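Local coordinates for fosfomycin resistance protein FosX (Mesorhizobium loti, PDB 1R9C) that catalyses the hydration of the antibiotic fosfomycin with the help of a manganese ion, and so confers resistance to it, at residues M8-R13 with N68-K73. Sequence-based numbering, arbitrary orientation.
With MN (manganese (II) ion), chain C.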
ATOM      1  N   MET A   8      -1.858  -3.967   3.298  1.00 20.43           N
ATOM      2  CA  MET A   8      -2.009  -2.534   3.164  1.00 20.37           C
ATOM      3  C   MET A   8      -3.252  -2.099   3.941  1.00 21.04           C
ATOM      4  O   MET A   8      -4.281  -2.780   3.935  1.00 21.27           O
ATOM      5  CB  MET A   8      -2.093  -2.134   1.683  1.00 20.94           C
ATOM      6  CG  MET A   8      -3.278  -2.794   0.963  1.00 21.39           C
ATOM      7  SD  MET A   8      -3.349  -2.464  -0.832  1.00 26.82           S
ATOM      8  CE  MET A   8      -1.914  -3.402  -1.390  1.00 26.33           C
ATOM      9  N   THR A   9      -3.144  -0.969   4.645  1.00 21.55           N
ATOM     10  CA  THR A   9      -4.220  -0.509   5.506  1.00 21.59           C
ATOM     11  C   THR A   9      -4.662   0.873   5.088  1.00 22.35           C
ATOM     12  O   THR A   9      -3.838   1.785   4.994  1.00 21.71           O
ATOM     13  CB  THR A   9      -3.757  -0.503   6.980  1.00 21.83           C
ATOM     14  OG1 THR A   9      -3.687  -1.854   7.435  1.00 24.97           O
ATOM     15  CG2 THR A   9      -4.828   0.112   7.881  1.00 21.12           C
ATOM     16  N   PHE A  10      -5.973   1.018   4.873  1.00 22.72           N
ATOM     17  CA  PHE A  10      -6.613   2.307   4.574  1.00 22.55           C
ATOM     18  C   PHE A  10      -7.629   2.722   5.632  1.00 22.96           C
ATOM     19  O   PHE A  10      -8.452   1.914   6.047  1.00 22.79           O
ATOM     20  CB  PHE A  10      -7.333   2.215   3.212  1.00 23.01           C
ATOM     21  CG  PHE A  10      -6.428   1.700   2.105  1.00 23.99           C
ATOM     22  CD1 PHE A  10      -6.547   0.395   1.638  1.00 27.05           C
ATOM     23  CD2 PHE A  10      -5.408   2.511   1.616  1.00 26.21           C
ATOM     24  CE1 PHE A  10      -5.685  -0.102   0.642  1.00 28.40           C
ATOM     25  CE2 PHE A  10      -4.541   2.026   0.630  1.00 27.34           C
ATOM     26  CZ  PHE A  10      -4.669   0.729   0.157  1.00 25.58           C
ATOM     27  N   ILE A  11      -7.587   3.995   6.015  1.00 21.10           N
ATOM     28  CA  ILE A  11      -8.563   4.593   6.916  1.00 20.91           C
ATOM     29  C   ILE A  11      -9.615   5.278   6.025  1.00 21.02           C
ATOM     30  O   ILE A  11      -9.269   5.940   5.050  1.00 20.80           O
ATOM     31  CB  ILE A  11      -7.861   5.630   7.790  1.00 20.79           C
ATOM     32  CG1 ILE A  11      -6.531   5.055   8.318  1.00 22.41           C
ATOM     33  CG2 ILE A  11      -8.858   6.265   8.841  1.00 18.83           C
ATOM     34  CD1 ILE A  11      -6.541   4.580   9.731  1.00 27.83           C
ATOM     35  N   VAL A  12     -10.893   5.025   6.308  1.00 21.29           N
ATOM     36  CA  VAL A  12     -11.980   5.456   5.443  1.00 21.01           C
ATOM     37  C   VAL A  12     -13.116   5.935   6.336  1.00 21.45           C
ATOM     38  O   VAL A  12     -13.266   5.457   7.463  1.00 21.53           O
ATOM     39  CB  VAL A  12     -12.465   4.297   4.497  1.00 21.13           C
ATOM     40  CG1 VAL A  12     -11.344   3.844   3.530  1.00 18.64           C
ATOM     41  CG2 VAL A  12     -13.053   3.104   5.298  1.00 19.33           C
ATOM     42  N   ARG A  13     -13.889   6.901   5.850  1.00 21.59           N
ATOM     43  CA  ARG A  13     -14.992   7.481   6.607  1.00 22.05           C
ATOM     44  C   ARG A  13     -16.172   6.504   6.714  1.00 21.95           C
ATOM     45  O   ARG A  13     -16.870   6.466   7.741  1.00 21.33           O
ATOM     46  CB  ARG A  13     -15.464   8.796   5.957  1.00 22.95           C
ATOM     47  CG  ARG A  13     -14.662  10.086   6.322  1.00 25.16           C
ATOM     48  CD  ARG A  13     -15.027  11.330   5.462  1.00 30.65           C
ATOM     49  NE  ARG A  13     -14.897  11.071   4.013  1.00 34.17           N
ATOM     50  CZ  ARG A  13     -15.378  11.855   3.044  1.00 35.01           C
ATOM     51  NH1 ARG A  13     -16.024  12.977   3.333  1.00 34.93           N
ATOM     52  NH2 ARG A  13     -15.217  11.510   1.770  1.00 35.51           N
ATOM     53  N   ASN A  68       0.597   9.739  -4.666  1.00 19.38           N
ATOM     54  CA  ASN A  68       0.901   8.466  -4.014  1.00 19.33           C
ATOM     55  C   ASN A  68      -0.194   7.511  -4.410  1.00 19.66           C
ATOM     56  O   ASN A  68      -1.375   7.881  -4.404  1.00 19.28           O
ATOM     57  CB  ASN A  68       0.956   8.641  -2.476  1.00 19.05           C
ATOM     58  CG  ASN A  68       2.080   9.529  -2.059  1.00 19.77           C
ATOM     59  OD1 ASN A  68       3.223   9.096  -2.029  1.00 19.53           O
ATOM     60  ND2 ASN A  68       1.785  10.808  -1.793  1.00 18.97           N
ATOM     61  N   HIS A  69       0.161   6.284  -4.794  1.00 19.30           N
ATOM     62  CA  HIS A  69      -0.842   5.386  -5.316  1.00 20.22           C
ATOM     63  C   HIS A  69      -0.388   3.919  -5.179  1.00 20.15           C
ATOM     64  O   HIS A  69       0.811   3.630  -5.054  1.00 20.59           O
ATOM     65  CB  HIS A  69      -1.296   5.762  -6.773  1.00 19.54           C
ATOM     66  CG  HIS A  69      -0.259   5.549  -7.856  1.00 21.35           C
ATOM     67  ND1 HIS A  69       0.560   6.560  -8.310  1.00 21.33           N
ATOM     68  CD2 HIS A  69       0.030   4.465  -8.625  1.00 19.74           C
ATOM     69  CE1 HIS A  69       1.327   6.100  -9.290  1.00 18.79           C
ATOM     70  NE2 HIS A  69       1.034   4.828  -9.502  1.00 20.50           N
ATOM     71  N   ILE A  70      -1.369   3.031  -5.144  1.00 20.89           N
ATOM     72  CA  ILE A  70      -1.116   1.595  -5.159  1.00 21.98           C
ATOM     73  C   ILE A  70      -1.719   1.044  -6.438  1.00 21.99           C
ATOM     74  O   ILE A  70      -2.892   1.324  -6.745  1.00 22.33           O
ATOM     75  CB  ILE A  70      -1.770   0.903  -3.918  1.00 22.26           C
ATOM     76  CG1 ILE A  70      -1.194   1.411  -2.587  1.00 24.70           C
ATOM     77  CG2 ILE A  70      -1.666  -0.625  -4.008  1.00 21.42           C
ATOM     78  CD1 ILE A  70       0.335   1.275  -2.435  1.00 29.76           C
ATOM     79  N   ALA A  71      -0.953   0.223  -7.146  1.00 21.72           N
ATOM     80  CA  ALA A  71      -1.343  -0.268  -8.469  1.00 21.52           C
ATOM     81  C   ALA A  71      -1.466  -1.781  -8.478  1.00 21.51           C
ATOM     82  O   ALA A  71      -0.568  -2.485  -8.016  1.00 22.47           O
ATOM     83  CB  ALA A  71      -0.342   0.207  -9.574  1.00 21.34           C
ATOM     84  N   PHE A  72      -2.603  -2.258  -8.978  1.00 21.29           N
ATOM     85  CA  PHE A  72      -2.856  -3.688  -9.179  1.00 21.28           C
ATOM     86  C   PHE A  72      -2.718  -4.083 -10.643  1.00 20.92           C
ATOM     87  O   PHE A  72      -2.965  -3.296 -11.554  1.00 20.98           O
ATOM     88  CB  PHE A  72      -4.263  -4.037  -8.652  1.00 20.84           C
ATOM     89  CG  PHE A  72      -4.372  -3.911  -7.155  1.00 23.06           C
ATOM     90  CD1 PHE A  72      -4.713  -2.696  -6.571  1.00 24.57           C
ATOM     91  CD2 PHE A  72      -4.078  -4.989  -6.331  1.00 22.21           C
ATOM     92  CE1 PHE A  72      -4.782  -2.585  -5.165  1.00 28.25           C
ATOM     93  CE2 PHE A  72      -4.171  -4.880  -4.916  1.00 24.56           C
ATOM     94  CZ  PHE A  72      -4.515  -3.667  -4.360  1.00 23.93           C
ATOM     95  N   LYS A  73      -2.350  -5.331 -10.881  1.00 21.23           N
ATOM     96  CA  LYS A  73      -2.117  -5.808 -12.249  1.00 22.03           C
ATOM     97  C   LYS A  73      -3.368  -6.429 -12.869  1.00 22.06           C
ATOM     98  O   LYS A  73      -4.039  -7.252 -12.247  1.00 21.43           O
ATOM     99  CB  LYS A  73      -0.985  -6.865 -12.249  1.00 23.33           C
ATOM    100  CG  LYS A  73      -0.651  -7.502 -13.627  1.00 23.65           C
ATOM    101  CD  LYS A  73      -0.009  -6.480 -14.625  1.00 23.42           C
ATOM    102  CE  LYS A  73       0.445  -7.169 -15.931  1.00 23.71           C
ATOM    103  NZ  LYS A  73      -0.699  -7.894 -16.649  1.00 22.06           N
TER
HETATM  104 MN    MN C2001       1.675   3.872 -11.213  1.00 29.54          MN
HETATM  105  O   HOH W   1       3.670   4.815 -11.006  1.00 34.68           O
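M8 sets its CG between its own backbone N and carbonyl carbon (chi1 60°), runs extended to the sulfur and bends at chi3 (69°), which brings CE against I70 CG2 and F72 CZ. I70 answers with CG2, anti to its backbone N. This is the buried packing between the two sheets of a vicinal oxygen chelate (glyoxalase-type) chain: within this chain strand 5-12 edges one sheet and strand 69-73 the other, pairing with the second subunit continues both, and their axes stay 11.0 Å apart at closest approach, so side chains alone bridge them. M8 CE lies 3.8 Å from I70 CG2, the two side chains running contrary ways alongside each other. F72 reaches in from the facing strand, in a Met-aromatic contact with M8 SD 5.2 Å from the ring centroid and oblique to it. F10 adds a looser touch, I70 CG1 lying at the edge of its ring. V54, on the neighbouring strand 52-58, packs on both M8 and F10. H69, just before I70, points to the opposite face of the strand and binds manganese through NE2 at 2.1 Å; E118 of the same chain and H7 of the second subunit complete the protein ligands. Nearest the ring of F72, M8 SD sits 3.9 Å from F72 CZ.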